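Local coordinates for cyclic nucleotide-gated potassium channel mll3241 (Mesorhizobium loti, PDB 4MUV), which conducts potassium ions across the membrane when cAMP activates it, and is represented by its cytoplasmic cyclic nucleotide-binding domain with cyclic GMP bound, at residues F10-Q15 against A40-A45; W14-A19 against S105-H110. The protein carries 3 engineered substitutions. One frame throughout, in Å; residues are numbered along the deposited sequence.

Contact 1. Residues F10-Q15 against A40-A45; sequences FVRNWQ and ARTVPA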
loop_
_atom_site.group_PDB
_atom_site.type_symbol
_atom_site.label_atom_id
_atom_site.label_comp_id
_atom_site.label_asym_id
_atom_site.label_seq_id
_atom_site.Cartn_x
_atom_site.Cartn_y
_atom_site.Cartn_z
ATOM N N PHE A 10 7.819 2.880 -13.659
ATOM C CA PHE A 10 8.527 3.958 -12.957
ATOM C C PHE A 10 8.117 5.365 -13.344
ATOM O O PHE A 10 8.282 6.274 -12.542
ATOM C CB PHE A 10 10.038 3.814 -13.166
ATOM C CG PHE A 10 10.852 4.793 -12.366
ATOM C CD1 PHE A 10 11.044 4.608 -11.017
ATOM C CD2 PHE A 10 11.410 5.910 -12.969
ATOM C CE1 PHE A 10 11.797 5.516 -10.281
ATOM C CE2 PHE A 10 12.146 6.823 -12.240
ATOM C CZ PHE A 10 12.353 6.624 -10.902
ATOM N N VAL A 11 7.634 5.554 -14.569
ATOM C CA VAL A 11 7.519 6.889 -15.168
ATOM C C VAL A 11 6.724 7.929 -14.338
ATOM O O VAL A 11 6.992 9.125 -14.417
ATOM C CB VAL A 11 6.889 6.761 -16.599
ATOM C CG1 VAL A 11 5.443 6.268 -16.569
ATOM C CG2 VAL A 11 6.956 8.052 -17.352
ATOM N N ARG A 12 5.755 7.455 -13.561
ATOM C CA ARG A 12 4.876 8.285 -12.739
ATOM C C ARG A 12 5.321 8.327 -11.276
ATOM O O ARG A 12 4.797 9.117 -10.477
ATOM C CB ARG A 12 3.428 7.721 -12.740
ATOM C CG ARG A 12 2.839 7.318 -14.113
ATOM C CD ARG A 12 1.425 6.735 -13.925
ATOM N NE ARG A 12 0.594 7.710 -13.230
ATOM C CZ ARG A 12 -0.565 7.484 -12.594
ATOM N NH1 ARG A 12 -1.081 6.256 -12.474
ATOM N NH2 ARG A 12 -1.203 8.515 -12.040
ATOM N N ASN A 13 6.261 7.483 -10.880
ATOM C CA ASN A 13 6.408 7.194 -9.456
ATOM C C ASN A 13 6.862 8.373 -8.626
ATOM O O ASN A 13 6.312 8.619 -7.559
ATOM C CB ASN A 13 7.393 6.072 -9.230
ATOM C CG ASN A 13 6.883 4.737 -9.631
ATOM O OD1 ASN A 13 5.809 4.611 -10.183
ATOM N ND2 ASN A 13 7.677 3.712 -9.372
ATOM N N TRP A 14 7.912 9.058 -9.080
ATOM C CA TRP A 14 8.432 10.151 -8.290
ATOM C C TRP A 14 7.386 11.258 -8.131
ATOM O O TRP A 14 7.223 11.806 -7.041
ATOM C CB TRP A 14 9.707 10.709 -8.910
ATOM C CG TRP A 14 10.346 11.668 -7.965
ATOM C CD1 TRP A 14 10.301 13.010 -8.038
ATOM C CD2 TRP A 14 11.065 11.347 -6.770
ATOM N NE1 TRP A 14 10.952 13.568 -6.970
ATOM C CE2 TRP A 14 11.440 12.564 -6.183
ATOM C CE3 TRP A 14 11.442 10.145 -6.154
ATOM C CZ2 TRP A 14 12.145 12.634 -5.013
ATOM C CZ3 TRP A 14 12.173 10.210 -4.976
ATOM C CH2 TRP A 14 12.518 11.463 -4.420
ATOM N N GLN A 15 6.673 11.589 -9.209
ATOM C CA GLN A 15 5.653 12.633 -9.118
ATOM C C GLN A 15 4.620 12.280 -8.056
ATOM O O GLN A 15 4.181 13.135 -7.273
ATOM C CB GLN A 15 4.977 12.876 -10.466
ATOM C CG GLN A 15 3.870 13.950 -10.412
ATOM C CD GLN A 15 2.471 13.367 -10.149
ATOM O OE1 GLN A 15 2.063 12.390 -10.780
ATOM N NE2 GLN A 15 1.727 13.984 -9.240
ATOM N N ALA A 40 3.581 2.056 -10.132
ATOM C CA ALA A 40 2.333 2.802 -10.131
ATOM C C ALA A 40 1.285 2.067 -10.955
ATOM O O ALA A 40 1.568 1.571 -12.042
ATOM C CB ALA A 40 2.541 4.227 -10.643
ATOM N N ARG A 41 0.072 2.024 -10.420
ATOM C CA ARG A 41 -1.049 1.326 -11.022
ATOM C C ARG A 41 -2.308 2.145 -10.868
ATOM O O ARG A 41 -2.569 2.655 -9.804
ATOM C CB ARG A 41 -1.286 -0.005 -10.294
ATOM C CG ARG A 41 -0.085 -0.946 -10.287
ATOM C CD ARG A 41 0.085 -1.471 -11.690
ATOM N NE ARG A 41 1.183 -2.428 -11.900
ATOM C CZ ARG A 41 2.364 -2.146 -12.456
ATOM N NH1 ARG A 41 2.689 -0.907 -12.799
ATOM N NH2 ARG A 41 3.233 -3.138 -12.697
ATOM N N THR A 42 -3.115 2.220 -11.915
ATOM C CA THR A 42 -4.444 2.785 -11.820
ATOM C C THR A 42 -5.478 1.670 -11.930
ATOM O O THR A 42 -5.374 0.779 -12.783
ATOM C CB THR A 42 -4.657 3.869 -12.881
ATOM O OG1 THR A 42 -3.742 4.942 -12.648
ATOM C CG2 THR A 42 -6.062 4.437 -12.830
ATOM N N VAL A 43 -6.452 1.703 -11.033
ATOM C CA VAL A 43 -7.499 0.685 -10.937
ATOM C C VAL A 43 -8.867 1.325 -11.170
ATOM O O VAL A 43 -9.176 2.331 -10.547
ATOM C CB VAL A 43 -7.451 -0.016 -9.546
ATOM C CG1 VAL A 43 -8.538 -1.072 -9.427
ATOM C CG2 VAL A 43 -6.095 -0.644 -9.324
ATOM N N PRO A 44 -9.667 0.769 -12.097
ATOM C CA PRO A 44 -10.981 1.361 -12.379
ATOM C C PRO A 44 -11.935 1.193 -11.202
ATOM O O PRO A 44 -11.870 0.227 -10.441
ATOM C CB PRO A 44 -11.491 0.577 -13.595
ATOM C CG PRO A 44 -10.755 -0.693 -13.575
ATOM C CD PRO A 44 -9.424 -0.436 -12.907
ATOM N N ALA A 45 -12.839 2.151 -11.100
ATOM C CA ALA A 45 -13.857 2.141 -10.087
ATOM C C ALA A 45 -14.553 0.791 -10.014
ATOM O O ALA A 45 -14.932 0.215 -11.024
ATOM C CB ALA A 45 -14.860 3.248 -10.376
#
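Arg12 and Asn13 reach Ala40 and Thr42 of strand 39-43 by different routes, one over the methyl of Ala40 to Thr42, the other directly onto that methyl. Asn13 and Ala40 mark the nearest backbone approach, their CA atoms 6.0 Å apart. The CA–CB bond of Ala40 points at the helical segment, and its CB lies 3.3 Å from Asn13 OD1. The same methyl faces the root of the arginine, with Arg12 CB 4.2 Å from Ala40 CB.

Beyond that point the arginine is extended through chi2 and then bends at chi3 (56°), which turns the guanidinium edge to Thr42 OG1; the two side chains cross at about a right angle. Thr42 OG1 lies near the guanidinium plane, 3.0 Å from Arg12 NH1. The two groups are tied into a wider polar cluster: Arg12 NH2 forms a salt bridge with Glu64, and Thr42 OG1 is hydrogen-bonded to Ser105 OG.

In the fold, this is where the N-terminal helical part meets an outermost strand of a four-stranded antiparallel sheet in the beta-roll of the cyclic nucleotide-binding domain. Asn13 is buried, and its ND2 donates to the carbonyl oxygens of Leu38 and Val35, two bonds that hold the amide so that OD1 faces Ala40. On the strand itself, Arg41 curls back so that its NH1 donates to Ala40 O at 2.8 Å, from a position 47° out of the carbonyl plane, and Arg41 NH2 forms a salt bridge with Asp9.

Contact 2. Residues W14-A19 against S105-H110; sequences WQLVAA and SLLSLH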
loop_
_atom_site.group_PDB
_atom_site.type_symbol
_atom_site.label_atom_id
_atom_site.label_comp_id
_atom_site.label_asym_id
_atom_site.label_seq_id
_atom_site.Cartn_x
_atom_site.Cartn_y
_atom_site.Cartn_z
ATOM N N TRP A 14 7.912 9.058 -9.080
ATOM C CA TRP A 14 8.432 10.151 -8.290
ATOM C C TRP A 14 7.386 11.258 -8.131
ATOM O O TRP A 14 7.223 11.806 -7.041
ATOM C CB TRP A 14 9.707 10.709 -8.910
ATOM C CG TRP A 14 10.346 11.668 -7.965
ATOM C CD1 TRP A 14 10.301 13.010 -8.038
ATOM C CD2 TRP A 14 11.065 11.347 -6.770
ATOM N NE1 TRP A 14 10.952 13.568 -6.970
ATOM C CE2 TRP A 14 11.440 12.564 -6.183
ATOM C CE3 TRP A 14 11.442 10.145 -6.154
ATOM C CZ2 TRP A 14 12.145 12.634 -5.013
ATOM C CZ3 TRP A 14 12.173 10.210 -4.976
ATOM C CH2 TRP A 14 12.518 11.463 -4.420
ATOM N N GLN A 15 6.673 11.589 -9.209
ATOM C CA GLN A 15 5.653 12.633 -9.118
ATOM C C GLN A 15 4.620 12.280 -8.056
ATOM O O GLN A 15 4.181 13.135 -7.273
ATOM C CB GLN A 15 4.977 12.876 -10.466
ATOM C CG GLN A 15 3.870 13.950 -10.412
ATOM C CD GLN A 15 2.471 13.367 -10.149
ATOM O OE1 GLN A 15 2.063 12.390 -10.780
ATOM N NE2 GLN A 15 1.727 13.984 -9.240
ATOM N N LEU A 16 4.230 11.002 -8.032
ATOM C CA LEU A 16 3.182 10.538 -7.139
ATOM C C LEU A 16 3.633 10.387 -5.700
ATOM O O LEU A 16 2.807 10.468 -4.784
ATOM C CB LEU A 16 2.650 9.197 -7.630
ATOM C CG LEU A 16 1.850 9.232 -8.918
ATOM C CD1 LEU A 16 1.573 7.821 -9.432
ATOM C CD2 LEU A 16 0.528 9.954 -8.679
ATOM N N VAL A 17 4.920 10.154 -5.458
ATOM C CA VAL A 17 5.329 9.851 -4.097
ATOM C C VAL A 17 5.216 11.050 -3.162
ATOM O O VAL A 17 5.133 10.884 -1.944
ATOM C CB VAL A 17 6.744 9.195 -4.023
ATOM C CG1 VAL A 17 7.876 10.213 -4.107
ATOM C CG2 VAL A 17 6.869 8.328 -2.759
ATOM N N ALA A 18 5.179 12.266 -3.710
ATOM C CA ALA A 18 4.993 13.454 -2.875
ATOM C C ALA A 18 3.658 13.400 -2.105
ATOM O O ALA A 18 3.504 14.071 -1.103
ATOM C CB ALA A 18 5.057 14.714 -3.732
ATOM N N ALA A 19 2.719 12.568 -2.559
ATOM C CA ALA A 19 1.420 12.397 -1.899
ATOM C C ALA A 19 1.419 11.348 -0.765
ATOM O O ALA A 19 0.361 11.025 -0.223
ATOM C CB ALA A 19 0.365 12.031 -2.934
ATOM N N SER A 105 -5.349 5.728 -8.212
ATOM C CA SER A 105 -3.929 5.493 -8.477
ATOM C C SER A 105 -3.273 5.056 -7.206
ATOM O O SER A 105 -3.459 5.660 -6.134
ATOM C CB SER A 105 -3.178 6.724 -9.017
ATOM O OG SER A 105 -3.689 7.034 -10.279
ATOM N N LEU A 106 -2.489 4.000 -7.352
ATOM C CA LEU A 106 -1.787 3.344 -6.268
ATOM C C LEU A 106 -0.315 3.242 -6.604
ATOM O O LEU A 106 0.050 3.095 -7.759
ATOM C CB LEU A 106 -2.308 1.908 -6.118
ATOM C CG LEU A 106 -3.793 1.693 -5.968
ATOM C CD1 LEU A 106 -4.159 0.219 -6.002
ATOM C CD2 LEU A 106 -4.282 2.321 -4.689
ATOM N N LEU A 107 0.518 3.269 -5.578
ATOM C CA LEU A 107 1.907 2.824 -5.674
ATOM C C LEU A 107 1.986 1.470 -4.965
ATOM O O LEU A 107 1.735 1.370 -3.766
ATOM C CB LEU A 107 2.867 3.845 -5.053
ATOM C CG LEU A 107 2.908 5.199 -5.760
ATOM C CD1 LEU A 107 3.663 6.208 -4.931
ATOM C CD2 LEU A 107 3.566 5.065 -7.116
ATOM N N SER A 108 2.326 0.434 -5.731
ATOM C CA SER A 108 2.425 -0.940 -5.241
ATOM C C SER A 108 3.831 -1.251 -4.781
ATOM O O SER A 108 4.779 -0.977 -5.513
ATOM C CB SER A 108 2.032 -1.910 -6.364
ATOM O OG SER A 108 2.117 -3.261 -5.954
ATOM N N LEU A 109 3.942 -1.836 -3.602
ATOM C CA LEU A 109 5.210 -2.203 -3.007
ATOM C C LEU A 109 5.201 -3.700 -2.750
ATOM O O LEU A 109 4.396 -4.200 -1.962
ATOM C CB LEU A 109 5.375 -1.469 -1.683
ATOM C CG LEU A 109 6.684 -1.697 -0.935
ATOM C CD1 LEU A 109 7.826 -1.082 -1.727
ATOM C CD2 LEU A 109 6.631 -1.099 0.468
ATOM N N HIS A 110 6.074 -4.423 -3.442
ATOM C CA HIS A 110 6.141 -5.864 -3.277
ATOM C C HIS A 110 6.744 -6.230 -1.925
ATOM O O HIS A 110 7.491 -5.471 -1.323
ATOM C CB HIS A 110 6.933 -6.478 -4.413
ATOM C CG HIS A 110 6.160 -6.606 -5.687
ATOM N ND1 HIS A 110 5.328 -5.616 -6.174
ATOM C CD2 HIS A 110 6.106 -7.613 -6.586
ATOM C CE1 HIS A 110 4.802 -6.007 -7.320
ATOM N NE2 HIS A 110 5.253 -7.218 -7.588
#
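The short helix 13-17, second in the chain, packs here on the four-stranded antiparallel sheet of the cyclic nucleotide-binding beta-roll, over the inner strand 104-110. One side chain of the strand, Leu107, carries the contact by placing its two methyls against two consecutive residues, Leu16 and Val17. The nearest backbones, those of Leu16 and Leu107, stand 8.0 Å apart from CA to CA, so side chains fill the interval.

Both leucines point their CA–CB bonds across the contact. Each has CG anti to its own carbonyl carbon (chi1 -70° in Leu16, -64° in Leu107), a rotamer that lets Leu16 CD1 and both branches of Leu107 reach across, and the two side chains cross obliquely. At their ends Leu16 CD1 meets Leu107 CD2 at 4.1 Å. The other branch of the strand leucine lies against the helix backbone: Leu107 CD1 is 4.1 Å from Val17 CA. It also rests beside the root of the neighbouring side chain, with Leu16 CB at 4.2 Å from Leu107 CD1. Val17 itself gives a looser touch through its side chain, CB lying 4.4 Å from Leu107 CD1. Its CG1 is turned elsewhere, over one face of the Trp14 ring, about 4.1 Å off the ring plane and nearer its border than its centre.

Further apolar groups continue the layer: Val63 of strand 58-64 and Ala40 of strand 39-43 touch both leucines, while Val35 and Phe23 pack on Val17. All three touching residues are buried, and no hydrogen bond links the two segments. Cohesion between them therefore comes from van der Waals contact and the exclusion of water, which depend on the fit of methyl groups rather than on bond direction.

How the contacts relate
After helix 2-10 the chain turns into helix 13-17, the common starting point of both contacts. Contact 1 closes the shorter loop, 24 residues that include helix 28-37, and ends on strand 39-43. Contact 2 closes a far longer loop of 85 residues, running through most of the beta-roll before it reaches strand 104-110. Taken by their touching residues the loops cross, since 16-17 fall between the two ends of contact 1 and 107 lies beyond both. The strands they reach are antiparallel neighbours, joined by a probable hydrogen bond of 2.8 Å from Leu106 N to Arg41 O. Residues 12-17 touch both of these adjoining strands.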